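Local structure of alternansucrase (Leuconostoc mesenteroides, 6HVG) at residues L223-V228 with T235-G240; D627-K632 with Q1225-T1230; I734-D739 with T816-V821; L1118-A1123 with G1133-L1138; G1354-M1359 with Q1383-R1388. The protein is a glycoside hydrolase family 70 enzyme that combines a TIM-barrel catalytic domain and a calcium site with repeats of the choline-binding and cell-wall-binding type. One frame throughout, in Å; residues are numbered along the deposited sequence.

Interaction 1. Residues L223-V228 with T235-G240; sequences LKKSYV and TYYFDG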
# COMPACT_ATOMS: atom_id res chain seq x y z
N LEU A 223 11.40 -35.10 26.71
CA LEU A 223 10.07 -34.58 26.97
C LEU A 223 9.25 -35.56 27.80
O LEU A 223 9.32 -36.77 27.62
CB LEU A 223 9.37 -34.26 25.64
CG LEU A 223 9.97 -33.04 24.91
CD1 LEU A 223 9.45 -32.91 23.49
CD2 LEU A 223 9.71 -31.76 25.67
N LYS A 224 8.47 -34.99 28.72
CA LYS A 224 7.55 -35.74 29.59
C LYS A 224 6.16 -35.16 29.45
O LYS A 224 6.00 -33.94 29.43
CB LYS A 224 7.99 -35.62 31.04
CG LYS A 224 8.71 -36.83 31.63
CD LYS A 224 10.20 -36.76 31.45
CE LYS A 224 10.92 -37.84 32.24
NZ LYS A 224 10.90 -37.63 33.72
N LYS A 225 5.16 -36.03 29.35
CA LYS A 225 3.74 -35.59 29.23
C LYS A 225 3.54 -34.54 28.13
O LYS A 225 3.01 -33.47 28.35
CB LYS A 225 3.18 -35.11 30.58
CG LYS A 225 2.48 -36.25 31.32
CD LYS A 225 2.07 -35.98 32.75
CE LYS A 225 1.23 -37.14 33.25
NZ LYS A 225 0.76 -36.91 34.64
N SER A 226 3.99 -34.89 26.92
CA SER A 226 3.92 -34.00 25.79
C SER A 226 3.79 -34.77 24.48
O SER A 226 4.24 -35.89 24.36
CB SER A 226 5.18 -33.15 25.75
OG SER A 226 5.36 -32.59 24.48
N TYR A 227 3.16 -34.15 23.50
CA TYR A 227 3.12 -34.65 22.13
C TYR A 227 4.40 -34.23 21.45
O TYR A 227 4.91 -33.13 21.69
CB TYR A 227 1.95 -34.04 21.35
CG TYR A 227 0.58 -34.59 21.68
CD1 TYR A 227 0.20 -35.86 21.26
CD2 TYR A 227 -0.35 -33.82 22.38
CE1 TYR A 227 -1.07 -36.37 21.55
CE2 TYR A 227 -1.62 -34.31 22.65
CZ TYR A 227 -1.96 -35.59 22.24
OH TYR A 227 -3.19 -36.10 22.51
N VAL A 228 4.94 -35.11 20.60
CA VAL A 228 6.00 -34.72 19.66
C VAL A 228 5.80 -35.38 18.30
O VAL A 228 5.43 -36.56 18.21
CB VAL A 228 7.40 -35.10 20.15
CG1 VAL A 228 8.45 -34.32 19.36
CG2 VAL A 228 7.55 -34.83 21.63
N THR A 235 3.38 -38.93 15.03
CA THR A 235 3.17 -38.34 16.34
C THR A 235 3.14 -39.38 17.47
O THR A 235 2.43 -40.40 17.38
CB THR A 235 1.84 -37.56 16.37
OG1 THR A 235 1.87 -36.52 15.39
CG2 THR A 235 1.60 -36.93 17.72
N TYR A 236 3.88 -39.07 18.53
CA TYR A 236 3.90 -39.88 19.76
C TYR A 236 3.37 -39.06 20.91
O TYR A 236 3.47 -37.84 20.88
CB TYR A 236 5.32 -40.27 20.12
CG TYR A 236 6.02 -41.16 19.14
CD1 TYR A 236 6.55 -40.65 17.97
CD2 TYR A 236 6.19 -42.50 19.41
CE1 TYR A 236 7.21 -41.46 17.07
CE2 TYR A 236 6.84 -43.32 18.52
CZ TYR A 236 7.36 -42.79 17.36
OH TYR A 236 8.03 -43.61 16.48
N TYR A 237 2.87 -39.71 21.97
CA TYR A 237 2.67 -38.98 23.21
C TYR A 237 3.45 -39.65 24.29
O TYR A 237 3.21 -40.83 24.58
CB TYR A 237 1.20 -38.91 23.61
CG TYR A 237 1.02 -38.04 24.84
CD1 TYR A 237 1.02 -36.65 24.74
CD2 TYR A 237 0.89 -38.59 26.10
CE1 TYR A 237 0.87 -35.84 25.85
CE2 TYR A 237 0.74 -37.80 27.22
CZ TYR A 237 0.73 -36.43 27.09
OH TYR A 237 0.58 -35.64 28.20
N PHE A 238 4.37 -38.91 24.90
CA PHE A 238 5.20 -39.44 25.97
C PHE A 238 4.63 -39.05 27.32
O PHE A 238 4.24 -37.91 27.53
CB PHE A 238 6.62 -38.93 25.81
CG PHE A 238 7.23 -39.30 24.49
CD1 PHE A 238 7.25 -38.39 23.44
CD2 PHE A 238 7.74 -40.58 24.28
CE1 PHE A 238 7.80 -38.73 22.22
CE2 PHE A 238 8.28 -40.93 23.06
CZ PHE A 238 8.31 -40.01 22.02
N ASP A 239 4.58 -40.02 28.24
CA ASP A 239 3.93 -39.86 29.55
C ASP A 239 4.85 -39.26 30.62
O ASP A 239 5.86 -38.62 30.29
CB ASP A 239 3.36 -41.22 30.01
CG ASP A 239 4.44 -42.26 30.28
OD1 ASP A 239 4.20 -43.45 29.98
OD2 ASP A 239 5.53 -41.91 30.78
N GLY A 240 4.50 -39.45 31.89
CA GLY A 240 5.31 -38.89 32.99
C GLY A 240 6.75 -39.37 33.05
O GLY A 240 7.64 -38.63 33.49
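The ring of Tyr227 has one face covered by the edge of the Tyr237 ring. This is an edge-to-face (T-shaped) pair, with centroids 4.8 Å apart and planes at 64°. Tyr237 CD1 sits over the centre of the Tyr227 ring and lies 3.7 Å from Tyr227 CD1. On the other side of the sheet, Val228 CG2 meets the edge of the Phe238 ring, 4.0 Å from Phe238 CE1. The two segments form an antiparallel beta hairpin with a G1 beta bulge, in which Lys225 and Ser226 both face Phe238. Lys225 takes a left-handed backbone conformation (phi 50°) there. Ser226 and Phe238 are a hydrogen-bonded pair, as are Val228 and Tyr236. Between them, Tyr227 and Tyr237 make the non-hydrogen-bonded pair that brings their rings together. Tyr237 holds CG anti to its nitrogen (chi1 -174°), which carries the ring back along the partner strand. Tyr237 OH ends beside Lys225, 3.6 Å from Lys225 CB. Tyr227 and Tyr237 also touch Ile251 of strand 249-251, and Tyr227 OH bonds to Gln256. On the Phe238 side, Tyr236 and Phe238 rest on Val206 of strand 205-209. The hairpin is consistent with the repeats of choline-binding type found in this protein, which are built of such hairpins. At the bulge, Lys225 N donates to Asp239 O over 2.8 Å, from well above the carbonyl plane.

Interaction 2. Residues D627-K632 with Q1225-T1230; sequences DADLLK and QNQVST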
# COMPACT_ATOMS: atom_id res chain seq x y z
N ASP A 627 -4.57 14.27 -13.51
CA ASP A 627 -4.95 14.57 -14.90
C ASP A 627 -3.75 15.12 -15.66
O ASP A 627 -3.16 16.14 -15.29
CB ASP A 627 -6.12 15.56 -14.95
CG ASP A 627 -6.76 15.67 -16.33
OD1 ASP A 627 -6.06 15.83 -17.35
OD2 ASP A 627 -8.00 15.63 -16.40
N ALA A 628 -3.39 14.43 -16.74
CA ALA A 628 -2.16 14.75 -17.46
C ALA A 628 -2.14 16.14 -18.13
O ALA A 628 -1.10 16.59 -18.60
CB ALA A 628 -1.90 13.66 -18.48
N ASP A 629 -3.28 16.81 -18.18
CA ASP A 629 -3.32 18.21 -18.60
C ASP A 629 -2.35 19.09 -17.84
O ASP A 629 -1.84 20.06 -18.38
CB ASP A 629 -4.72 18.80 -18.41
CG ASP A 629 -5.73 18.32 -19.45
OD1 ASP A 629 -5.33 17.84 -20.54
OD2 ASP A 629 -6.95 18.45 -19.16
N LEU A 630 -2.09 18.75 -16.58
CA LEU A 630 -1.20 19.54 -15.76
C LEU A 630 0.20 19.64 -16.35
O LEU A 630 0.90 20.62 -16.10
CB LEU A 630 -1.13 18.99 -14.33
CG LEU A 630 -2.39 19.10 -13.47
CD1 LEU A 630 -2.09 18.64 -12.05
CD2 LEU A 630 -2.95 20.51 -13.47
N LEU A 631 0.62 18.63 -17.10
CA LEU A 631 1.93 18.66 -17.71
C LEU A 631 1.99 19.74 -18.78
O LEU A 631 2.99 20.49 -18.88
CB LEU A 631 2.31 17.30 -18.30
CG LEU A 631 2.28 16.08 -17.38
CD1 LEU A 631 2.87 14.88 -18.08
CD2 LEU A 631 3.04 16.34 -16.10
N LYS A 632 0.93 19.81 -19.58
CA LYS A 632 0.79 20.81 -20.64
C LYS A 632 0.68 22.22 -20.07
O LYS A 632 1.32 23.15 -20.57
CB LYS A 632 -0.44 20.52 -21.49
CG LYS A 632 -0.45 21.22 -22.82
CD LYS A 632 -1.85 21.44 -23.34
CE LYS A 632 -1.86 21.83 -24.81
NZ LYS A 632 -1.07 23.07 -25.11
N GLN A 1225 -6.12 28.53 -24.70
CA GLN A 1225 -5.76 27.23 -25.27
C GLN A 1225 -6.52 26.07 -24.63
O GLN A 1225 -6.55 25.95 -23.41
CB GLN A 1225 -4.26 26.99 -25.07
CG GLN A 1225 -3.78 25.58 -25.42
CD GLN A 1225 -3.56 25.39 -26.90
OE1 GLN A 1225 -3.06 26.29 -27.60
NE2 GLN A 1225 -3.89 24.20 -27.40
N ASN A 1226 -7.11 25.21 -25.47
CA ASN A 1226 -7.82 24.02 -24.97
C ASN A 1226 -6.90 22.91 -24.48
O ASN A 1226 -5.90 22.61 -25.11
CB ASN A 1226 -8.72 23.40 -26.04
CG ASN A 1226 -9.95 24.22 -26.30
OD1 ASN A 1226 -10.59 24.73 -25.38
ND2 ASN A 1226 -10.29 24.36 -27.57
N GLN A 1227 -7.28 22.32 -23.35
CA GLN A 1227 -6.63 21.16 -22.78
C GLN A 1227 -7.25 19.90 -23.34
O GLN A 1227 -8.41 19.88 -23.68
CB GLN A 1227 -6.80 21.19 -21.25
CG GLN A 1227 -6.13 22.37 -20.57
CD GLN A 1227 -4.65 22.33 -20.73
OE1 GLN A 1227 -4.07 21.24 -20.90
NE2 GLN A 1227 -4.00 23.49 -20.69
N VAL A 1228 -6.48 18.83 -23.42
CA VAL A 1228 -6.88 17.63 -24.14
C VAL A 1228 -7.97 16.84 -23.44
O VAL A 1228 -8.94 16.44 -24.08
CB VAL A 1228 -5.69 16.71 -24.41
CG1 VAL A 1228 -6.13 15.39 -25.08
CG2 VAL A 1228 -4.66 17.44 -25.27
N SER A 1229 -7.81 16.61 -22.14
CA SER A 1229 -8.74 15.73 -21.41
C SER A 1229 -10.15 16.28 -21.34
O SER A 1229 -11.09 15.50 -21.24
CB SER A 1229 -8.22 15.42 -20.00
OG SER A 1229 -8.51 16.46 -19.07
N THR A 1230 -10.29 17.61 -21.38
CA THR A 1230 -11.58 18.27 -21.18
C THR A 1230 -12.21 18.91 -22.43
O THR A 1230 -13.40 19.22 -22.43
CB THR A 1230 -11.46 19.41 -20.15
OG1 THR A 1230 -10.57 20.41 -20.66
CG2 THR A 1230 -10.96 18.89 -18.81
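Ser1229 points its hydroxyl between the carboxylates of Asp627 and Asp629. Ser1229 OG lies 2.8 Å from Asp627 OD2 and 2.5 Å from Asp629 OD2. The backbone adds a nearly straight bond, Ser1229 N to Asp629 OD1 at 3.2 Å, on the syn lone pair. Asp627 turns its other oxygen to the helix start: OD1 accepts from Asp629 N with its anti lone pair, a capping bond. Gln1227 and Asp629 slide past each other in opposite directions, their amide and carboxylate planes 60° apart. Gln1227 bends at chi2 (-65°), which curls its amide toward the lysine chain, and Gln1227 OE1 lies 3.3 Å from Lys632 CD. The lysine chain runs on across Gln1225 at about a right angle, and its NZ makes a salt bridge with Asp636. Asp629 OD2 also accepts from Gln590. The contact ties the start of helix 629-642, which follows strand 617-620 of the parallel barrel, to the loop after helix 1220-1224, with helix 587-601 alongside.

Interaction 3. Residues I734-D739 with T816-V821; sequences IANSGD and TNKDTV
Asn736 reaches across to Asp819 through a single side-chain hydrogen bond. Asn736 ND2 donates to Asp819 OD2 over 2.9 Å, and the N-H...O angle is 169°. The acceptor lies almost in the amide plane. The donor meets OD2 on its anti side, 24° out of the carboxylate plane. Asn736 also forms an Asx turn: Asn736 OD1 accepts from Gly738 N at 2.9 Å. Both ends of the amide are therefore held, which fixes its rotation. With CG anti to its nitrogen (chi1 -178°), the side chain extends toward the other segment. Lys818 crosses the amide at about a right angle, with its CE 3.2 Å from Asn736 OD1. Lys818 CE also lies 3.7 Å from Gly738 N, and the bend at the last torsion then directs NZ. Further out, Asp819 OD1 is bonded to Ser1036 OG and Asp819 N to Asp1041 OD2, so the acceptor is itself positioned from behind. Gln862 links the two sides: its side chain bonds to Lys818 N and Asn817 OD1, while its backbone pairs with Asn736. Strand 735-736 belongs to a large antiparallel sheet, and 816-821 leads into strand 821-825 of the parallel TIM-type barrel. The contact thus joins sheet and barrel. Lys818 NZ stands 4.0 Å from Gly738 CA.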
# COMPACT_ATOMS: atom_id res chain seq x y z
N ILE A 734 25.78 0.79 -26.15
CA ILE A 734 26.78 -0.17 -26.64
C ILE A 734 27.80 0.55 -27.50
O ILE A 734 29.00 0.37 -27.32
CB ILE A 734 26.11 -1.29 -27.46
CG1 ILE A 734 25.30 -2.20 -26.53
CG2 ILE A 734 27.16 -2.09 -28.24
CD1 ILE A 734 24.40 -3.20 -27.23
N ALA A 735 27.30 1.37 -28.44
CA ALA A 735 28.17 2.25 -29.23
C ALA A 735 27.44 3.54 -29.54
O ALA A 735 26.98 3.75 -30.66
CB ALA A 735 28.61 1.56 -30.51
N ASN A 736 27.34 4.40 -28.53
CA ASN A 736 26.60 5.65 -28.64
C ASN A 736 27.53 6.78 -29.06
O ASN A 736 28.24 7.32 -28.24
CB ASN A 736 25.92 5.98 -27.30
CG ASN A 736 25.10 7.24 -27.36
OD1 ASN A 736 25.22 8.00 -28.27
ND2 ASN A 736 24.25 7.45 -26.38
N SER A 737 27.48 7.11 -30.35
CA SER A 737 28.28 8.19 -30.93
C SER A 737 27.51 9.52 -31.06
O SER A 737 27.97 10.42 -31.75
CB SER A 737 28.76 7.76 -32.30
OG SER A 737 27.70 7.72 -33.25
N GLY A 738 26.35 9.63 -30.43
CA GLY A 738 25.52 10.81 -30.55
C GLY A 738 24.77 10.96 -31.86
O GLY A 738 24.16 12.00 -32.09
N ASP A 739 24.77 9.94 -32.71
CA ASP A 739 24.16 10.05 -34.05
C ASP A 739 22.62 9.78 -34.09
O ASP A 739 21.96 10.24 -35.01
CB ASP A 739 24.91 9.16 -35.08
CG ASP A 739 24.67 7.63 -34.89
OD1 ASP A 739 24.49 7.15 -33.75
OD2 ASP A 739 24.70 6.90 -35.91
N THR A 816 28.82 8.25 -15.37
CA THR A 816 29.57 8.22 -16.64
C THR A 816 28.69 7.98 -17.88
O THR A 816 29.17 8.07 -19.00
CB THR A 816 30.67 7.14 -16.62
OG1 THR A 816 30.11 5.85 -16.32
CG2 THR A 816 31.71 7.48 -15.59
N ASN A 817 27.41 7.67 -17.69
CA ASN A 817 26.51 7.44 -18.83
C ASN A 817 26.25 8.70 -19.66
O ASN A 817 25.89 9.76 -19.13
CB ASN A 817 25.16 6.87 -18.36
CG ASN A 817 25.15 5.34 -18.23
OD1 ASN A 817 26.05 4.66 -18.69
ND2 ASN A 817 24.10 4.81 -17.59
N LYS A 818 26.38 8.54 -20.98
CA LYS A 818 25.98 9.55 -21.93
C LYS A 818 24.44 9.62 -22.06
O LYS A 818 23.73 8.64 -21.79
CB LYS A 818 26.60 9.25 -23.29
CG LYS A 818 26.38 10.30 -24.37
CD LYS A 818 27.13 9.94 -25.64
CE LYS A 818 26.51 10.57 -26.88
NZ LYS A 818 26.49 12.06 -26.83
N ASP A 819 23.94 10.78 -22.45
CA ASP A 819 22.51 11.01 -22.69
C ASP A 819 21.65 10.72 -21.45
O ASP A 819 20.74 9.91 -21.48
CB ASP A 819 22.02 10.20 -23.91
CG ASP A 819 22.50 10.77 -25.23
OD1 ASP A 819 22.52 12.02 -25.39
OD2 ASP A 819 22.84 9.97 -26.14
N THR A 820 21.98 11.40 -20.35
CA THR A 820 21.13 11.43 -19.16
C THR A 820 21.54 12.62 -18.28
O THR A 820 22.70 13.03 -18.32
CB THR A 820 21.25 10.13 -18.32
OG1 THR A 820 20.16 10.04 -17.39
CG2 THR A 820 22.54 10.06 -17.54
N VAL A 821 20.59 13.15 -17.51
CA VAL A 821 20.93 14.00 -16.39
C VAL A 821 20.89 13.15 -15.13
O VAL A 821 19.82 12.79 -14.65
CB VAL A 821 19.93 15.14 -16.21
CG1 VAL A 821 20.27 15.94 -14.95
CG2 VAL A 821 19.86 16.04 -17.44

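Interaction 4. Residues L1118-A1123 with G1133-L1138; sequences LGFNKA and GTDQDL
Gly1119 lies directly against the backbone of Gly1133 and Thr1134. Gly1119 O takes a weak hydrogen bond from Asp1135 N at 3.2 Å. Thr1134 CA also makes a CA-H...O contact with Gly1119 O, 3.4 Å away. Deeper in, Leu1118 CD2 touches Leu1138 CD2 at 3.7 Å, and both leucines pack on Phe603 of helix 603-608. Phe1120 takes Asp1135 CB over one face, a CH-pi contact 4.2 Å from the ring centroid. The carboxylate is tilted 43° to the ring. Asp1135 has CG between its own nitrogen and carbonyl carbon (chi1 60°), which turns OD2 to within 3.4 Å of Phe1120 CE2. OD2 also forms a salt bridge with Arg1139. Thr1134 is the N-cap of helix 1135-1147 and makes a capping box with Asp1137: Asp1137 N donates to Thr1134 OG1, and Thr1134 N donates to Asp1137 OD2. The Phe1120 ring also stacks with Tyr1203. On the outer side Asn1121 and Lys1122 are exposed, and the loop diverges from the helix.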
# COMPACT_ATOMS: atom_id res chain seq x y z
N LEU A 1118 4.81 28.10 3.38
CA LEU A 1118 6.14 27.48 3.28
C LEU A 1118 7.05 27.79 4.50
O LEU A 1118 8.27 27.66 4.43
CB LEU A 1118 6.80 27.92 1.98
CG LEU A 1118 6.27 27.19 0.72
CD1 LEU A 1118 4.97 27.78 0.21
CD2 LEU A 1118 7.30 27.20 -0.40
N GLY A 1119 6.43 28.16 5.62
CA GLY A 1119 7.15 28.39 6.86
C GLY A 1119 6.96 29.77 7.46
O GLY A 1119 7.80 30.23 8.23
N PHE A 1120 5.82 30.41 7.18
CA PHE A 1120 5.57 31.75 7.71
C PHE A 1120 5.31 31.74 9.20
O PHE A 1120 4.93 30.72 9.76
CB PHE A 1120 4.39 32.41 7.01
CG PHE A 1120 4.59 32.64 5.54
CD1 PHE A 1120 3.96 31.83 4.62
CD2 PHE A 1120 5.41 33.66 5.07
CE1 PHE A 1120 4.12 32.03 3.27
CE2 PHE A 1120 5.58 33.87 3.71
CZ PHE A 1120 4.94 33.05 2.81
N ASN A 1121 5.51 32.89 9.83
CA ASN A 1121 5.24 33.05 11.24
C ASN A 1121 3.74 32.91 11.57
O ASN A 1121 2.88 33.18 10.73
CB ASN A 1121 5.74 34.42 11.71
CG ASN A 1121 7.27 34.55 11.69
OD1 ASN A 1121 8.00 33.59 11.43
ND2 ASN A 1121 7.73 35.75 11.99
N LYS A 1122 3.44 32.49 12.80
CA LYS A 1122 2.07 32.52 13.29
C LYS A 1122 1.60 33.96 13.21
O LYS A 1122 2.42 34.88 13.12
CB LYS A 1122 2.00 32.04 14.73
CG LYS A 1122 2.28 30.55 14.91
CD LYS A 1122 2.19 30.13 16.37
CE LYS A 1122 3.18 29.03 16.76
NZ LYS A 1122 3.74 29.31 18.12
N ALA A 1123 0.28 34.17 13.22
CA ALA A 1123 -0.28 35.53 13.12
C ALA A 1123 0.05 36.39 14.36
O ALA A 1123 0.11 37.62 14.27
CB ALA A 1123 -1.78 35.49 12.88
N GLY A 1133 12.66 24.78 8.13
CA GLY A 1133 12.91 26.15 8.58
C GLY A 1133 11.85 27.14 8.15
O GLY A 1133 10.85 26.77 7.56
N THR A 1134 12.09 28.41 8.45
CA THR A 1134 11.14 29.48 8.14
C THR A 1134 11.11 29.80 6.64
O THR A 1134 11.90 29.24 5.87
CB THR A 1134 11.45 30.76 8.94
OG1 THR A 1134 12.69 31.33 8.53
CG2 THR A 1134 11.49 30.44 10.45
N ASP A 1135 10.20 30.68 6.24
CA ASP A 1135 10.15 31.15 4.85
C ASP A 1135 11.40 31.94 4.46
O ASP A 1135 11.86 31.85 3.33
CB ASP A 1135 8.89 31.97 4.56
CG ASP A 1135 8.78 33.21 5.43
OD1 ASP A 1135 8.77 33.04 6.66
OD2 ASP A 1135 8.69 34.33 4.87
N GLN A 1136 11.93 32.73 5.39
CA GLN A 1136 13.20 33.44 5.15
C GLN A 1136 14.35 32.44 4.96
O GLN A 1136 15.19 32.62 4.08
CB GLN A 1136 13.53 34.42 6.26
CG GLN A 1136 14.67 35.38 5.93
CD GLN A 1136 14.29 36.40 4.85
OE1 GLN A 1136 13.41 37.24 5.06
NE2 GLN A 1136 14.95 36.32 3.68
N ASP A 1137 14.37 31.37 5.77
CA ASP A 1137 15.41 30.36 5.62
C ASP A 1137 15.42 29.78 4.21
O ASP A 1137 16.49 29.51 3.65
CB ASP A 1137 15.24 29.23 6.64
CG ASP A 1137 15.54 29.67 8.06
OD1 ASP A 1137 16.42 30.53 8.26
OD2 ASP A 1137 14.92 29.11 8.99
N LEU A 1138 14.23 29.59 3.64
CA LEU A 1138 14.08 29.05 2.29
C LEU A 1138 14.58 30.05 1.23
O LEU A 1138 15.32 29.68 0.32
CB LEU A 1138 12.62 28.68 2.03
CG LEU A 1138 12.24 28.22 0.62
CD1 LEU A 1138 13.05 27.02 0.16
CD2 LEU A 1138 10.76 27.91 0.59

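Interaction 5. Residues G1354-M1359 with Q1383-R1388; sequences GNYYFM and QGKMVR
Tyr1356 lays one face of its ring over Lys1385 CA. The two side chains run side by side in the same direction, so that Tyr1356 OH comes 3.5 Å from Lys1385 CE. At the ring edge, Gln1383 O approaches Tyr1356 CE2 to 3.5 Å. The polar ends turn to neighbouring residues: Tyr1356 OH bonds to Arg1352 O and Lys1385 NZ to Thr1351 O. The backbones are joined by one direct bond, Met1386 N to Asn1355 O at 2.9 Å. It lies in the carbonyl plane but is bent, with an N-H...O angle of 133°. A water adds a second link. It accepts from Tyr1357 N at 2.8 Å and lies within hydrogen-bonding distance of Gly1384 O. Met1386 has CG anti to its nitrogen (chi1 -176°), which sets its chain alongside Asn1355. The methyl Met1386 CE then packs on Asn1355 CB at 3.8 Å. Asn1355 OD1 bonds to Thr1344 OG1 of strand 1342-1345, while its ND2 sits 3.5 Å from Arg1388 NH2, at the guanidinium edge. The contact fits the loop after strand 1377-1380 against strand 1354-1357, whose hairpin partner is strand 1342-1345. Successive hairpins joined by short loops, with aromatic residues packed between them, are characteristic of the choline-binding and cell-wall-binding repeat fold.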
# COMPACT_ATOMS: atom_id res chain seq x y z
N GLY A 1354 -31.89 -7.76 -8.07
CA GLY A 1354 -31.58 -9.17 -8.24
C GLY A 1354 -32.81 -10.05 -8.10
O GLY A 1354 -33.91 -9.55 -7.96
N ASN A 1355 -32.59 -11.37 -8.14
CA ASN A 1355 -33.66 -12.35 -7.96
C ASN A 1355 -33.62 -12.95 -6.58
O ASN A 1355 -32.63 -13.53 -6.17
CB ASN A 1355 -33.57 -13.46 -9.00
CG ASN A 1355 -34.02 -13.01 -10.38
OD1 ASN A 1355 -34.75 -12.03 -10.53
ND2 ASN A 1355 -33.54 -13.69 -11.41
N TYR A 1356 -34.74 -12.82 -5.88
CA TYR A 1356 -34.87 -13.29 -4.50
C TYR A 1356 -35.88 -14.41 -4.37
O TYR A 1356 -36.70 -14.59 -5.26
CB TYR A 1356 -35.27 -12.12 -3.64
CG TYR A 1356 -34.19 -11.08 -3.51
CD1 TYR A 1356 -33.99 -10.09 -4.48
CD2 TYR A 1356 -33.34 -11.09 -2.41
CE1 TYR A 1356 -33.00 -9.13 -4.34
CE2 TYR A 1356 -32.33 -10.14 -2.27
CZ TYR A 1356 -32.19 -9.16 -3.22
OH TYR A 1356 -31.21 -8.25 -3.06
N TYR A 1357 -35.78 -15.17 -3.29
CA TYR A 1357 -36.73 -16.24 -2.99
C TYR A 1357 -37.48 -15.93 -1.68
O TYR A 1357 -36.92 -16.08 -0.60
CB TYR A 1357 -35.95 -17.53 -2.86
CG TYR A 1357 -36.76 -18.81 -2.82
CD1 TYR A 1357 -37.51 -19.16 -1.72
CD2 TYR A 1357 -36.71 -19.72 -3.87
CE1 TYR A 1357 -38.23 -20.35 -1.69
CE2 TYR A 1357 -37.40 -20.92 -3.83
CZ TYR A 1357 -38.16 -21.23 -2.76
OH TYR A 1357 -38.84 -22.43 -2.74
N PHE A 1358 -38.72 -15.46 -1.77
CA PHE A 1358 -39.51 -15.17 -0.55
C PHE A 1358 -40.48 -16.29 -0.22
O PHE A 1358 -41.15 -16.81 -1.10
CB PHE A 1358 -40.27 -13.86 -0.69
CG PHE A 1358 -39.39 -12.70 -0.94
CD1 PHE A 1358 -38.59 -12.23 0.08
CD2 PHE A 1358 -39.32 -12.10 -2.17
CE1 PHE A 1358 -37.74 -11.14 -0.10
CE2 PHE A 1358 -38.47 -11.02 -2.38
CZ PHE A 1358 -37.66 -10.54 -1.35
N MET A 1359 -40.57 -16.64 1.06
CA MET A 1359 -41.38 -17.77 1.49
C MET A 1359 -42.83 -17.34 1.67
O MET A 1359 -43.17 -16.18 1.45
CB MET A 1359 -40.78 -18.38 2.74
CG MET A 1359 -39.31 -18.80 2.54
SD MET A 1359 -38.79 -19.99 3.78
CE MET A 1359 -37.27 -19.35 4.43
N GLN A 1383 -26.81 -12.56 1.02
CA GLN A 1383 -27.76 -11.44 1.06
C GLN A 1383 -29.07 -11.68 0.31
O GLN A 1383 -29.81 -10.75 0.07
CB GLN A 1383 -27.11 -10.21 0.47
CG GLN A 1383 -25.87 -9.72 1.18
CD GLN A 1383 -25.44 -8.37 0.63
OE1 GLN A 1383 -25.19 -8.25 -0.57
NE2 GLN A 1383 -25.39 -7.36 1.48
N GLY A 1384 -29.33 -12.94 -0.04
CA GLY A 1384 -30.58 -13.34 -0.68
C GLY A 1384 -30.60 -13.37 -2.19
O GLY A 1384 -31.58 -13.86 -2.75
N LYS A 1385 -29.56 -12.83 -2.85
CA LYS A 1385 -29.51 -12.76 -4.33
C LYS A 1385 -29.25 -14.13 -4.96
O LYS A 1385 -28.49 -14.94 -4.42
CB LYS A 1385 -28.44 -11.78 -4.83
CG LYS A 1385 -28.81 -10.34 -4.66
CD LYS A 1385 -27.59 -9.43 -4.77
CE LYS A 1385 -27.96 -7.99 -4.40
NZ LYS A 1385 -26.84 -7.21 -3.81
N MET A 1386 -29.89 -14.39 -6.10
CA MET A 1386 -29.64 -15.61 -6.86
C MET A 1386 -28.22 -15.54 -7.42
O MET A 1386 -27.74 -14.47 -7.78
CB MET A 1386 -30.66 -15.75 -7.98
CG MET A 1386 -30.58 -17.03 -8.81
SD MET A 1386 -31.55 -16.87 -10.35
CE MET A 1386 -33.20 -17.19 -9.70
N VAL A 1387 -27.56 -16.68 -7.46
CA VAL A 1387 -26.21 -16.78 -8.03
C VAL A 1387 -26.30 -17.50 -9.37
O VAL A 1387 -27.03 -18.49 -9.52
CB VAL A 1387 -25.26 -17.56 -7.10
CG1 VAL A 1387 -23.83 -17.48 -7.60
CG2 VAL A 1387 -25.36 -17.03 -5.68
N ARG A 1388 -25.54 -16.98 -10.34
CA ARG A 1388 -25.55 -17.47 -11.73
C ARG A 1388 -24.14 -17.74 -12.26
O ARG A 1388 -23.19 -16.99 -11.93
CB ARG A 1388 -26.19 -16.42 -12.63
CG ARG A 1388 -27.63 -16.04 -12.33
CD ARG A 1388 -27.93 -14.69 -12.99
NE ARG A 1388 -29.36 -14.43 -13.12
CZ ARG A 1388 -30.14 -14.94 -14.06
NH1 ARG A 1388 -29.64 -15.75 -14.98
NH2 ARG A 1388 -31.43 -14.66 -14.08
O HOH W 1 -33.88 -14.70 -1.33

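Interactions 2, 3 and 4 lie within the family 70 part of the chain, and interactions 1 and 5 lie in hairpin-built regions, consistent with the repeat type. Interaction 2 closes a long loop of chain in which interactions 3 and 4 are both nested. Each of these is about 17 Å from interaction 2 between nearest atoms. Interactions 3 and 4 are about 20 Å apart between nearest atoms. Interaction 2 is close to the calcium ion held by Glu575, Asp581, Asn625 and Asp1159: the side chain of Asp627 is about 8 Å from it. Interactions 1 and 5, with nearest atoms about 39 Å apart, precede and follow that loop in sequence. None of the five contacts touches another.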